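MglB (Myxococcus xanthus, PDB 6H5B) probably serves as a molecular adaptor and guanyl-nucleotide exchange factor, and carries a Roadblock/LC7 domain. Local coordinates at residues A29-L34 and G46-I51; K88-M93 and V104-R109. All coordinates share one frame; numbering follows the deposited sequence.

Overall arrangement
From the N terminus, helix 14-27 leads into strand 31-36. Contact 1 closes the first hairpin here, where the end of strand 41-46 returns beside the start of strand 31-36. The chain then runs through helix 53-74 and strand 81-84. Contact 2 closes the second hairpin, strands 90-96 and 100-106, before helix 112-130. The two contacts follow in series and neither nest nor cross. They meet in space because strands 31-36 and 100-106 are neighbours in the antiparallel sheet. Val31 O and Ile105 N form a probable hydrogen bond there, and Lys30 NZ makes a salt bridge to Asp89 OD2.

Contact 1 of 2, residues A29-L34 and G46-I51; sequences AKVVFL and GQTQNI
Val31 pairs with Gly46 at the open end of the first beta hairpin of the Roadblock/LC7 domain, where the chain leaves strand 41-46 for the loop before helix 53-74. The pair is antiparallel and non-hydrogen-bonded, with the CA atoms of Val31 and Gly46 4.3 Å apart. Beside it, Gln47 N gives an almost straight hydrogen bond to Lys30 O (3.1 Å, 171° at the hydrogen), in the carbonyl plane. On the other side of Val31, a classic beta bulge sets Lys30 and Val31 against the single Ile105 of neighbouring strand 100-106. The chain bends at Gln47 in an inverse gamma turn. A type II turn from Thr48 to Ile51 follows.

The close packing is apolar and lies around Phe33. Ile51 CD1 comes to the edge of the Phe33 ring, near its plane, 3.8 Å from CZ of Phe33. Ile51 CG2 touches the same CZ. Val31 CG1 and Ile51 CD1 meet tip to tip at 4.1 Å. A chi1 of 67° sets Val31 CG2 anti to the backbone N and leads it to Thr48 CG2, the two side chains crossing at about a right angle. Leu56 of helix 53-74 touches both Phe33 and Ile51.

The solvent side is looser. Lys30 is extended, and its NZ goes to Asp89 in a salt bridge. Exposed Gln47 passes the Lys30 side chain, with Gln47 OE1 4.2 Å from Lys30 CE.

Contact 2 of 2, residues K88-M93 and V104-R109; sequences KDSLYM and VIFDNR
The second beta hairpin, strands 90-96 and 100-106, joins Ser90 to Phe106 and Tyr92 to Val104 as antiparallel hydrogen-bonded pairs. Ser90 N gives to Phe106 O (2.9 Å), and Phe106 N returns a bond to Ser90 O (3.0 Å). Tyr92 and Val104 exchange an equivalent pair, Tyr92 N to Val104 O and Val104 N to Tyr92 O. Between them sits the non-hydrogen-bonded pair Leu91 and Ile105. Their side chains lie side by side and point the same way, Leu91 CD1 against Ile105 CG1. Ile105 CG2 also reaches Asp89 CB at 4.0 Å.

These strands lie inside the five-stranded antiparallel sheet of the Roadblock/LC7 domain. Helix 112-130 packs on the face carrying Tyr92 and Val104, while Phe83 of strand 81-84 touches Ser90, Tyr92 and Phe106.

On this face Phe106 CG stands between its backbone N and carbonyl carbon (chi1 58°), which swings the ring across to the partner strand. Ser90 CB lies over one ring face in a CH-pi contact, 3.9 Å from the Phe106 centroid and offset toward the rim. Tyr92 CB approaches CE1 of Phe106 obliquely at 4.1 Å. With an alanine in place of Phe106, Ser90 CB would probably lose the ring face it rests on, and a gap would be likely to open beside Tyr92 CB and Phe83. Where the strands end, Asp89 CA makes a CA-H...O contact with Phe106 O at 3.4 Å.

Contact 1 of 2, residues A29-L34 and G46-I51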
loop_
_atom_site.group_PDB
_atom_site.type_symbol
_atom_site.label_atom_id
_atom_site.label_comp_id
_atom_site.label_asym_id
_atom_site.label_seq_id
_atom_site.Cartn_x
_atom_site.Cartn_y
_atom_site.Cartn_z
ATOM N N ALA B 29 12.461 -1.872 -2.174
ATOM C CA ALA B 29 11.627 -2.587 -1.226
ATOM C C ALA B 29 11.535 -4.051 -1.627
ATOM O O ALA B 29 11.523 -4.387 -2.815
ATOM C CB ALA B 29 10.227 -1.970 -1.169
ATOM N N LYS B 30 11.468 -4.921 -0.616
ATOM C CA LYS B 30 11.367 -6.357 -0.870
ATOM C C LYS B 30 10.095 -6.686 -1.644
ATOM O O LYS B 30 10.136 -7.384 -2.664
ATOM C CB LYS B 30 11.413 -7.123 0.452
ATOM C CG LYS B 30 11.496 -8.638 0.318
ATOM C CD LYS B 30 11.875 -9.246 1.667
ATOM C CE LYS B 30 11.989 -10.763 1.630
ATOM N NZ LYS B 30 12.249 -11.320 2.994
ATOM N N VAL B 31 8.948 -6.199 -1.173
ATOM C CA VAL B 31 7.692 -6.445 -1.874
ATOM C C VAL B 31 6.726 -5.311 -1.568
ATOM O O VAL B 31 6.808 -4.663 -0.521
ATOM C CB VAL B 31 7.080 -7.818 -1.507
ATOM C CG1 VAL B 31 6.638 -7.845 -0.045
ATOM C CG2 VAL B 31 5.929 -8.137 -2.438
ATOM N N VAL B 32 5.795 -5.083 -2.490
ATOM C CA VAL B 32 4.804 -4.021 -2.369
ATOM C C VAL B 32 3.451 -4.548 -2.806
ATOM O O VAL B 32 3.341 -5.223 -3.832
ATOM C CB VAL B 32 5.174 -2.793 -3.219
ATOM C CG1 VAL B 32 3.942 -1.923 -3.443
ATOM C CG2 VAL B 32 6.292 -2.005 -2.557
ATOM N N PHE B 33 2.418 -4.198 -2.048
ATOM C CA PHE B 33 1.045 -4.544 -2.373
ATOM C C PHE B 33 0.175 -3.301 -2.304
ATOM O O PHE B 33 0.371 -2.434 -1.449
ATOM C CB PHE B 33 0.486 -5.597 -1.418
ATOM C CG PHE B 33 1.264 -6.875 -1.407
ATOM C CD1 PHE B 33 0.858 -7.955 -2.181
ATOM C CD2 PHE B 33 2.401 -7.002 -0.625
ATOM C CE1 PHE B 33 1.573 -9.139 -2.171
ATOM C CE2 PHE B 33 3.120 -8.179 -0.607
ATOM C CZ PHE B 33 2.709 -9.250 -1.382
ATOM N N LEU B 34 -0.794 -3.224 -3.203
ATOM C CA LEU B 34 -1.810 -2.187 -3.182
ATOM C C LEU B 34 -3.149 -2.900 -3.153
ATOM O O LEU B 34 -3.492 -3.616 -4.108
ATOM C CB LEU B 34 -1.689 -1.266 -4.392
ATOM C CG LEU B 34 -2.635 -0.078 -4.323
ATOM C CD1 LEU B 34 -2.117 0.877 -3.279
ATOM C CD2 LEU B 34 -2.721 0.598 -5.675
ATOM N N GLY B 46 7.577 -6.873 -6.763
ATOM C CA GLY B 46 8.653 -7.431 -5.966
ATOM C C GLY B 46 8.569 -8.936 -5.840
ATOM O O GLY B 46 8.088 -9.607 -6.758
ATOM N N GLN B 47 9.024 -9.477 -4.704
ATOM C CA GLN B 47 9.070 -10.926 -4.484
ATOM C C GLN B 47 7.698 -11.439 -4.033
ATOM O O GLN B 47 7.503 -11.927 -2.917
ATOM C CB GLN B 47 10.151 -11.276 -3.472
ATOM C CG GLN B 47 11.574 -10.968 -3.916
ATOM C CD GLN B 47 12.614 -11.538 -2.956
ATOM O OE1 GLN B 47 12.322 -12.447 -2.171
ATOM N NE2 GLN B 47 13.831 -11.002 -3.010
ATOM N N THR B 48 6.734 -11.347 -4.953
ATOM C CA THR B 48 5.371 -11.771 -4.659
ATOM C C THR B 48 5.252 -13.277 -4.470
ATOM O O THR B 48 4.238 -13.737 -3.937
ATOM C CB THR B 48 4.424 -11.318 -5.771
ATOM O OG1 THR B 48 5.080 -11.443 -7.041
ATOM C CG2 THR B 48 3.985 -9.871 -5.557
ATOM N N GLN B 49 6.247 -14.050 -4.899
ATOM C CA GLN B 49 6.175 -15.499 -4.772
ATOM C C GLN B 49 6.272 -15.907 -3.306
ATOM O O GLN B 49 6.882 -15.221 -2.482
ATOM C CB GLN B 49 7.292 -16.178 -5.567
ATOM C CG GLN B 49 8.698 -15.950 -5.013
ATOM C CD GLN B 49 9.299 -14.617 -5.422
ATOM O OE1 GLN B 49 8.584 -13.673 -5.757
ATOM N NE2 GLN B 49 10.623 -14.531 -5.382
ATOM N N ASN B 50 5.654 -17.039 -2.983
ATOM C CA ASN B 50 5.693 -17.588 -1.626
ATOM C C ASN B 50 5.037 -16.658 -0.606
ATOM O O ASN B 50 5.387 -16.670 0.577
ATOM C CB ASN B 50 7.127 -17.919 -1.197
ATOM C CG ASN B 50 7.592 -19.272 -1.708
ATOM O OD1 ASN B 50 8.653 -19.381 -2.322
ATOM N ND2 ASN B 50 6.796 -20.311 -1.458
ATOM N N ILE B 51 4.076 -15.854 -1.050
ATOM C CA ILE B 51 3.244 -15.052 -0.163
ATOM C C ILE B 51 1.794 -15.372 -0.493
ATOM O O ILE B 51 1.382 -15.269 -1.653
ATOM C CB ILE B 51 3.504 -13.539 -0.304
ATOM C CG1 ILE B 51 4.699 -13.109 0.540
ATOM C CG2 ILE B 51 2.278 -12.741 0.107
ATOM C CD1 ILE B 51 5.006 -11.627 0.423
#

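Contact 2 of 2, residues K88-M93 and V104-R109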
loop_
_atom_site.group_PDB
_atom_site.type_symbol
_atom_site.label_atom_id
_atom_site.label_comp_id
_atom_site.label_asym_id
_atom_site.label_seq_id
_atom_site.Cartn_x
_atom_site.Cartn_y
_atom_site.Cartn_z
ATOM N N LYS B 88 14.068 -9.475 10.788
ATOM C CA LYS B 88 14.778 -9.375 9.519
ATOM C C LYS B 88 14.059 -8.495 8.510
ATOM O O LYS B 88 14.705 -7.718 7.799
ATOM C CB LYS B 88 14.992 -10.773 8.913
ATOM C CG LYS B 88 15.876 -11.711 9.751
ATOM C CD LYS B 88 16.022 -13.096 9.102
ATOM C CE LYS B 88 16.876 -14.060 9.946
ATOM N NZ LYS B 88 18.338 -13.727 9.959
ATOM N N ASP B 89 12.732 -8.581 8.452
ATOM C CA ASP B 89 11.924 -7.774 7.553
ATOM C C ASP B 89 11.007 -6.864 8.360
ATOM O O ASP B 89 10.657 -7.158 9.508
ATOM C CB ASP B 89 11.081 -8.643 6.606
ATOM C CG ASP B 89 11.905 -9.690 5.880
ATOM O OD1 ASP B 89 13.137 -9.717 6.078
ATOM O OD2 ASP B 89 11.322 -10.472 5.094
ATOM N N SER B 90 10.615 -5.756 7.743
ATOM C CA SER B 90 9.705 -4.809 8.359
ATOM C C SER B 90 8.556 -4.533 7.408
ATOM O O SER B 90 8.639 -4.786 6.199
ATOM C CB SER B 90 10.404 -3.491 8.731
ATOM O OG SER B 90 11.441 -3.704 9.673
ATOM N N LEU B 91 7.496 -3.969 7.971
ATOM C CA LEU B 91 6.265 -3.728 7.249
ATOM C C LEU B 91 5.861 -2.280 7.459
ATOM O O LEU B 91 5.951 -1.755 8.571
ATOM C CB LEU B 91 5.170 -4.663 7.756
ATOM C CG LEU B 91 3.969 -4.940 6.856
ATOM C CD1 LEU B 91 4.325 -5.953 5.774
ATOM C CD2 LEU B 91 2.792 -5.422 7.689
ATOM N N TYR B 92 5.433 -1.639 6.379
ATOM C CA TYR B 92 4.974 -0.260 6.395
ATOM C C TYR B 92 3.658 -0.192 5.640
ATOM O O TYR B 92 3.565 -0.688 4.514
ATOM C CB TYR B 92 6.013 0.669 5.766
ATOM C CG TYR B 92 5.830 2.117 6.131
ATOM C CD1 TYR B 92 5.140 2.981 5.294
ATOM C CD2 TYR B 92 6.342 2.619 7.320
ATOM C CE1 TYR B 92 4.969 4.308 5.630
ATOM C CE2 TYR B 92 6.176 3.946 7.666
ATOM C CZ TYR B 92 5.489 4.787 6.818
ATOM O OH TYR B 92 5.320 6.111 7.152
ATOM N N MET B 93 2.638 0.399 6.254
ATOM C CA MET B 93 1.322 0.493 5.633
ATOM C C MET B 93 0.857 1.939 5.614
ATOM O O MET B 93 0.768 2.578 6.667
ATOM C CB MET B 93 0.306 -0.397 6.356
ATOM C CG MET B 93 0.759 -1.838 6.479
ATOM S SD MET B 93 -0.605 -2.943 6.870
ATOM C CE MET B 93 -1.742 -2.553 5.538
ATOM N N VAL B 104 4.295 -2.300 2.280
ATOM C CA VAL B 104 5.675 -2.457 1.849
ATOM C C VAL B 104 6.401 -3.339 2.849
ATOM O O VAL B 104 6.385 -3.070 4.054
ATOM C CB VAL B 104 6.385 -1.099 1.712
ATOM C CG1 VAL B 104 7.796 -1.298 1.174
ATOM C CG2 VAL B 104 5.591 -0.181 0.803
ATOM N N ILE B 105 7.041 -4.382 2.347
ATOM C CA ILE B 105 7.874 -5.250 3.155
ATOM C C ILE B 105 9.299 -4.989 2.715
ATOM O O ILE B 105 9.622 -5.119 1.525
ATOM C CB ILE B 105 7.496 -6.722 2.977
ATOM C CG1 ILE B 105 5.981 -6.875 3.072
ATOM C CG2 ILE B 105 8.197 -7.565 4.024
ATOM C CD1 ILE B 105 5.500 -8.290 2.861
ATOM N N PHE B 106 10.146 -4.588 3.657
ATOM C CA PHE B 106 11.492 -4.211 3.268
ATOM C C PHE B 106 12.514 -4.801 4.218
ATOM O O PHE B 106 12.213 -5.192 5.352
ATOM C CB PHE B 106 11.668 -2.693 3.175
ATOM C CG PHE B 106 11.354 -1.968 4.435
ATOM C CD1 PHE B 106 10.043 -1.719 4.791
ATOM C CD2 PHE B 106 12.363 -1.521 5.260
ATOM C CE1 PHE B 106 9.742 -1.039 5.959
ATOM C CE2 PHE B 106 12.071 -0.842 6.426
ATOM C CZ PHE B 106 10.760 -0.599 6.776
ATOM N N ASP B 107 13.738 -4.852 3.702
ATOM C CA ASP B 107 14.936 -5.473 4.221
ATOM C C ASP B 107 15.900 -4.405 4.760
ATOM O O ASP B 107 15.505 -3.257 4.993
ATOM C CB ASP B 107 15.545 -6.294 3.078
ATOM C CG ASP B 107 16.633 -7.246 3.538
ATOM O OD1 ASP B 107 17.018 -7.224 4.723
ATOM O OD2 ASP B 107 17.123 -8.032 2.704
ATOM N N ASN B 108 17.165 -4.803 4.973
ATOM C CA ASN B 108 18.316 -3.907 5.092
ATOM C C ASN B 108 18.687 -3.278 3.756
ATOM O O ASN B 108 19.506 -2.348 3.724
ATOM C CB ASN B 108 19.536 -4.675 5.617
ATOM C CG ASN B 108 19.321 -5.254 6.986
ATOM O OD1 ASN B 108 19.702 -4.646 7.981
ATOM N ND2 ASN B 108 18.734 -6.448 7.051
ATOM N N ARG B 109 18.165 -3.819 2.653
ATOM C CA ARG B 109 18.427 -3.241 1.341
ATOM C C ARG B 109 18.007 -1.779 1.270
ATOM O O ARG B 109 18.436 -1.064 0.358
ATOM C CB ARG B 109 17.698 -4.037 0.254
ATOM C CG ARG B 109 18.001 -5.523 0.234
ATOM C CD ARG B 109 16.728 -6.349 -0.000
ATOM N NE ARG B 109 16.122 -6.120 -1.314
ATOM C CZ ARG B 109 15.181 -6.898 -1.853
ATOM N NH1 ARG B 109 14.733 -7.962 -1.195
ATOM N NH2 ARG B 109 14.689 -6.620 -3.054
#